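Local coordinates for fibronectin type III domain-containing protein (Simiduia agarivorans, PDB 6P2K), which probably hydrolyses xyloglucan-type beta-glucans as a glycoside hydrolase of family 74, its catalytic module built from seven-bladed beta-propellers, at residues G505-V510 with S529-Y534; K72-T77 with I105-G110. All coordinates share one frame; numbering follows the deposited sequence.

Contact 1: G505-V510 with S529-Y534; sequences GLPKGV and SNYGMY
Pro-507 packs against two tyrosine rings that meet it from directions somewhat more than a right angle apart. Its CB lies over a face of Tyr-531, 3.7 Å from the ring centroid and 19° off the normal, and its CD lies over a face of Tyr-534, 3.8 Å from that centroid; both are CH-pi contacts. CG touches both residues, 3.3 Å from Tyr-534 OH and 3.5 Å from Tyr-531 CB. Beside it, Leu-506 CD1 reaches Tyr-534 CG at 3.6 Å; with CG turned anti to the backbone N (chi1 -177°), this methyl comes obliquely to the root of the ring. Lys-508 CD touches Tyr-531 OH, and Gly-509 presents its backbone to the same ring, where a CB would clash with both Tyr-531 CD2 and Ser-529 O. Next to it, Ser-529 N donates to Val-510 O at 2.8 Å, a fairly straight bond (163°) arriving from above the carbonyl plane. Further out, the classic beta bulge of Tyr-531 and Gly-532 opposite Ser-528 starts strand 532-536, and Lys-508 NZ bonds Ser-370 of a second subunit. With an alanine at position Tyr-531, Pro-507 CB would probably lose its ring face, and the Gly-509 backbone and Lys-508 CD their aromatic neighbour. Between these two segments the chemistry implies a loop held mainly by proline-aromatic packing and one firm backbone bond, with Ser-528 OG bonded to Gly-509 O as a further tie to the sheet.

Contact 2: K72-T77 with I105-G110; sequences KIFVGT and IAFKPG
Phe-74 on strand 72-77 meets Ile-105 and Phe-107 of strand 102-108, side chains of two neighbouring four-stranded sheets. These three residues together form the tight part. Ile-105 CD1 lies 3.8 Å from Phe-74 CB and 3.6 Å from Phe-74 O, and it also approaches the backbone N of Gly-76 at 4.0 Å. The first torsion of Ile-105 (chi1 -48°) sets CG1 anti to the carbonyl carbon, and the second then carries CD1 to the backbone of strand 72-77, while CG2 lies obliquely beside the Phe-74 ring, 4.2 Å from Phe-74 CB. Gly-76 meets the methyl through its main chain alone. Equally close is the aromatic pair: Phe-107 brings CZ to within 3.6 Å of Phe-74 CD2, which lies at the edge of the Phe-107 ring, near its plane. The two rings cross obliquely, their planes inclined at 52° with centroids 5.9 Å apart. The loose side begins beyond Phe-107, where the chain leaves the interface through Lys-108 and Pro-109 to the exposed Gly-110, and Lys-108 NZ bonds Asn-177. On the buried side Ile-115 touches all three hydrophobic side chains, Leu-81 covers Phe-74 and Ile-105, and Thr-66 touches both phenylalanines. With axes 9.0 Å apart and directions at 144°, the strands are too far apart to pair as neighbours in one sheet. Hydrophobic packing of three side chains thus joins the two adjacent propeller blades here.

Contacts 1 and 2 lie on opposite sides of the chain's centre, their centres about 53 Å apart and their nearest atoms about 32 Å apart, so neither touches the other. In sequence contact 2 precedes contact 1 entirely. Contact 2 packs side chains of two sheets together, whereas contact 1 ties a loop to a strand of the sheet that the loop leads into. In contact 1, the Tyr-531 side chain is about 10 Å from a bound zinc ion, and that of Tyr-534 about 7 Å from the side chain of the zinc ligand Glu-559. In contact 2, Gly-76 is about 12 Å from the side chain of the zinc ligand Asp-124.

Contact 1: G505-V510 with S529-Y534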
loop_
_atom_site.group_PDB
_atom_site.type_symbol
_atom_site.label_atom_id
_atom_site.label_comp_id
_atom_site.label_asym_id
_atom_site.label_seq_id
_atom_site.Cartn_x
_atom_site.Cartn_y
_atom_site.Cartn_z
ATOM N N GLY B 505 19.837 -16.653 19.815
ATOM C CA GLY B 505 20.642 -17.643 20.503
ATOM C C GLY B 505 21.757 -18.252 19.681
ATOM O O GLY B 505 22.402 -19.195 20.148
ATOM N N LEU B 506 21.997 -17.757 18.468
ATOM C CA LEU B 506 23.122 -18.232 17.671
ATOM C C LEU B 506 24.388 -17.501 18.101
ATOM O O LEU B 506 24.422 -16.267 18.047
ATOM C CB LEU B 506 22.859 -18.017 16.187
ATOM C CG LEU B 506 23.920 -18.538 15.209
ATOM C CD1 LEU B 506 23.965 -20.058 15.210
ATOM C CD2 LEU B 506 23.658 -18.006 13.803
ATOM N N PRO B 507 25.431 -18.205 18.535
ATOM C CA PRO B 507 26.620 -17.530 19.073
ATOM C C PRO B 507 27.426 -16.826 17.988
ATOM O O PRO B 507 27.172 -16.947 16.788
ATOM C CB PRO B 507 27.417 -18.671 19.712
ATOM C CG PRO B 507 26.989 -19.882 18.961
ATOM C CD PRO B 507 25.545 -19.669 18.607
ATOM N N LYS B 508 28.435 -16.081 18.446
ATOM C CA LYS B 508 29.158 -15.137 17.603
ATOM C C LYS B 508 30.179 -15.791 16.679
ATOM O O LYS B 508 30.760 -15.090 15.843
ATOM C CB LYS B 508 29.868 -14.097 18.476
ATOM C CG LYS B 508 31.180 -14.592 19.073
ATOM C CD LYS B 508 31.496 -13.934 20.411
ATOM C CE LYS B 508 31.625 -12.424 20.283
ATOM N NZ LYS B 508 31.888 -11.767 21.598
ATOM N N GLY B 509 30.425 -17.093 16.800
ATOM C CA GLY B 509 31.423 -17.729 15.954
ATOM C C GLY B 509 31.002 -17.716 14.492
ATOM O O GLY B 509 29.832 -17.914 14.159
ATOM N N VAL B 510 31.980 -17.467 13.612
ATOM C CA VAL B 510 31.725 -17.402 12.177
ATOM C C VAL B 510 31.056 -18.686 11.711
ATOM O O VAL B 510 31.507 -19.789 12.032
ATOM C CB VAL B 510 33.038 -17.146 11.413
ATOM C CG1 VAL B 510 32.838 -17.346 9.914
ATOM C CG2 VAL B 510 33.559 -15.742 11.695
ATOM N N SER B 529 31.832 -21.411 14.350
ATOM C CA SER B 529 33.197 -21.823 14.658
ATOM C C SER B 529 33.491 -21.707 16.146
ATOM O O SER B 529 33.298 -20.647 16.753
ATOM C CB SER B 529 34.193 -20.982 13.855
ATOM O OG SER B 529 34.141 -21.322 12.482
ATOM N N ASN B 530 33.942 -22.823 16.725
ATOM C CA ASN B 530 34.306 -22.965 18.133
ATOM C C ASN B 530 33.107 -22.924 19.068
ATOM O O ASN B 530 33.276 -22.758 20.281
ATOM C CB ASN B 530 35.342 -21.916 18.558
ATOM C CG ASN B 530 36.647 -22.060 17.803
ATOM O OD1 ASN B 530 37.146 -21.104 17.207
ATOM N ND2 ASN B 530 37.200 -23.268 17.810
ATOM N N TYR B 531 31.897 -23.094 18.542
ATOM C CA TYR B 531 30.707 -23.192 19.382
ATOM C C TYR B 531 29.916 -24.465 19.129
ATOM O O TYR B 531 29.632 -25.205 20.076
ATOM C CB TYR B 531 29.814 -21.958 19.182
ATOM C CG TYR B 531 30.393 -20.707 19.797
ATOM C CD1 TYR B 531 30.161 -20.393 21.129
ATOM C CD2 TYR B 531 31.184 -19.846 19.049
ATOM C CE1 TYR B 531 30.695 -19.251 21.701
ATOM C CE2 TYR B 531 31.727 -18.701 19.612
ATOM C CZ TYR B 531 31.479 -18.408 20.937
ATOM O OH TYR B 531 32.016 -17.269 21.495
ATOM N N GLY B 532 29.554 -24.746 17.885
ATOM C CA GLY B 532 28.861 -25.975 17.564
ATOM C C GLY B 532 27.949 -25.790 16.366
ATOM O O GLY B 532 27.996 -24.777 15.672
ATOM N N MET B 533 27.116 -26.801 16.135
ATOM C CA MET B 533 26.212 -26.815 14.993
ATOM C C MET B 533 24.801 -26.443 15.424
ATOM O O MET B 533 24.297 -26.931 16.441
ATOM C CB MET B 533 26.191 -28.180 14.309
ATOM C CG MET B 533 25.439 -28.156 12.983
ATOM S SD MET B 533 25.692 -29.624 11.976
ATOM C CE MET B 533 27.236 -29.214 11.172
ATOM N N TYR B 534 24.165 -25.586 14.629
ATOM C CA TYR B 534 22.840 -25.072 14.927
ATOM C C TYR B 534 21.940 -25.267 13.716
ATOM O O TYR B 534 22.405 -25.474 12.591
ATOM C CB TYR B 534 22.892 -23.594 15.336
ATOM C CG TYR B 534 23.695 -23.377 16.595
ATOM C CD1 TYR B 534 25.086 -23.385 16.568
ATOM C CD2 TYR B 534 23.065 -23.186 17.819
ATOM C CE1 TYR B 534 25.823 -23.206 17.721
ATOM C CE2 TYR B 534 23.797 -22.997 18.973
ATOM C CZ TYR B 534 25.173 -23.015 18.919
ATOM O OH TYR B 534 25.907 -22.832 20.067
#

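Contact 2: K72-T77 with I105-G110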
loop_
_atom_site.group_PDB
_atom_site.type_symbol
_atom_site.label_atom_id
_atom_site.label_comp_id
_atom_site.label_asym_id
_atom_site.label_seq_id
_atom_site.Cartn_x
_atom_site.Cartn_y
_atom_site.Cartn_z
ATOM N N LYS B 72 58.768 -7.111 -27.549
ATOM C CA LYS B 72 59.634 -7.579 -26.472
ATOM C C LYS B 72 59.169 -6.933 -25.171
ATOM O O LYS B 72 59.261 -5.713 -25.009
ATOM C CB LYS B 72 61.096 -7.252 -26.759
ATOM C CG LYS B 72 62.066 -7.908 -25.792
ATOM C CD LYS B 72 63.390 -8.259 -26.460
ATOM C CE LYS B 72 64.323 -7.062 -26.515
ATOM N NZ LYS B 72 65.671 -7.443 -27.022
ATOM N N ILE B 73 58.672 -7.753 -24.247
ATOM C CA ILE B 73 58.061 -7.282 -23.010
ATOM C C ILE B 73 58.718 -7.992 -21.835
ATOM O O ILE B 73 58.914 -9.212 -21.873
ATOM C CB ILE B 73 56.541 -7.529 -23.004
ATOM C CG1 ILE B 73 55.871 -6.691 -24.088
ATOM C CG2 ILE B 73 55.945 -7.228 -21.637
ATOM C CD1 ILE B 73 54.623 -7.319 -24.628
ATOM N N PHE B 74 59.049 -7.233 -20.796
ATOM C CA PHE B 74 59.600 -7.778 -19.565
ATOM C C PHE B 74 58.556 -7.706 -18.459
ATOM O O PHE B 74 57.851 -6.701 -18.320
ATOM C CB PHE B 74 60.865 -7.029 -19.148
ATOM C CG PHE B 74 62.008 -7.201 -20.104
ATOM C CD1 PHE B 74 62.875 -8.276 -19.984
ATOM C CD2 PHE B 74 62.214 -6.291 -21.129
ATOM C CE1 PHE B 74 63.929 -8.440 -20.868
ATOM C CE2 PHE B 74 63.265 -6.448 -22.014
ATOM C CZ PHE B 74 64.124 -7.524 -21.884
ATOM N N VAL B 75 58.460 -8.784 -17.682
ATOM C CA VAL B 75 57.480 -8.918 -16.610
ATOM C C VAL B 75 58.214 -9.357 -15.352
ATOM O O VAL B 75 58.811 -10.441 -15.323
ATOM C CB VAL B 75 56.374 -9.928 -16.963
ATOM C CG1 VAL B 75 55.417 -10.096 -15.792
ATOM C CG2 VAL B 75 55.627 -9.492 -18.213
ATOM N N GLY B 76 58.167 -8.524 -14.311
ATOM C CA GLY B 76 58.773 -8.847 -13.040
ATOM C C GLY B 76 57.754 -9.446 -12.092
ATOM O O GLY B 76 56.710 -8.844 -11.829
ATOM N N THR B 77 58.058 -10.640 -11.591
ATOM C CA THR B 77 57.170 -11.370 -10.693
ATOM C C THR B 77 57.898 -11.711 -9.397
ATOM O O THR B 77 59.088 -11.437 -9.225
ATOM C CB THR B 77 56.643 -12.654 -11.342
ATOM O OG1 THR B 77 57.697 -13.621 -11.420
ATOM C CG2 THR B 77 56.108 -12.375 -12.733
ATOM N N ILE B 105 61.653 -2.250 -13.991
ATOM C CA ILE B 105 62.435 -2.433 -15.211
ATOM C C ILE B 105 62.542 -1.083 -15.908
ATOM O O ILE B 105 61.533 -0.397 -16.101
ATOM C CB ILE B 105 61.815 -3.480 -16.160
ATOM C CG1 ILE B 105 61.442 -4.753 -15.400
ATOM C CG2 ILE B 105 62.780 -3.811 -17.285
ATOM C CD1 ILE B 105 60.135 -5.372 -15.858
ATOM N N ALA B 106 63.763 -0.699 -16.281
ATOM C CA ALA B 106 64.002 0.592 -16.912
ATOM C C ALA B 106 65.022 0.440 -18.030
ATOM O O ALA B 106 66.012 -0.283 -17.886
ATOM C CB ALA B 106 64.491 1.631 -15.894
ATOM N N PHE B 107 64.776 1.132 -19.139
ATOM C CA PHE B 107 65.642 1.103 -20.307
ATOM C C PHE B 107 66.457 2.389 -20.405
ATOM O O PHE B 107 66.086 3.433 -19.864
ATOM C CB PHE B 107 64.824 0.912 -21.588
ATOM C CG PHE B 107 64.026 -0.360 -21.619
ATOM C CD1 PHE B 107 62.749 -0.405 -21.091
ATOM C CD2 PHE B 107 64.554 -1.507 -22.182
ATOM C CE1 PHE B 107 62.013 -1.570 -21.121
ATOM C CE2 PHE B 107 63.822 -2.676 -22.215
ATOM C CZ PHE B 107 62.548 -2.707 -21.683
ATOM N N LYS B 108 67.570 2.301 -21.116
ATOM C CA LYS B 108 68.421 3.468 -21.320
ATOM C C LYS B 108 67.891 4.294 -22.489
ATOM O O LYS B 108 67.564 3.730 -23.538
ATOM C CB LYS B 108 69.860 3.039 -21.584
ATOM C CG LYS B 108 70.821 4.181 -21.869
ATOM C CD LYS B 108 72.264 3.696 -21.831
ATOM C CE LYS B 108 73.205 4.684 -22.499
ATOM N NZ LYS B 108 74.607 4.173 -22.536
ATOM N N PRO B 109 67.775 5.612 -22.342
ATOM C CA PRO B 109 67.307 6.439 -23.461
ATOM C C PRO B 109 68.278 6.375 -24.632
ATOM O O PRO B 109 69.484 6.569 -24.473
ATOM C CB PRO B 109 67.237 7.847 -22.858
ATOM C CG PRO B 109 67.138 7.624 -21.378
ATOM C CD PRO B 109 67.960 6.399 -21.113
ATOM N N GLY B 110 67.739 6.092 -25.816
ATOM C CA GLY B 110 68.534 5.978 -27.016
ATOM C C GLY B 110 69.096 4.599 -27.288
ATOM O O GLY B 110 69.541 4.341 -28.413
#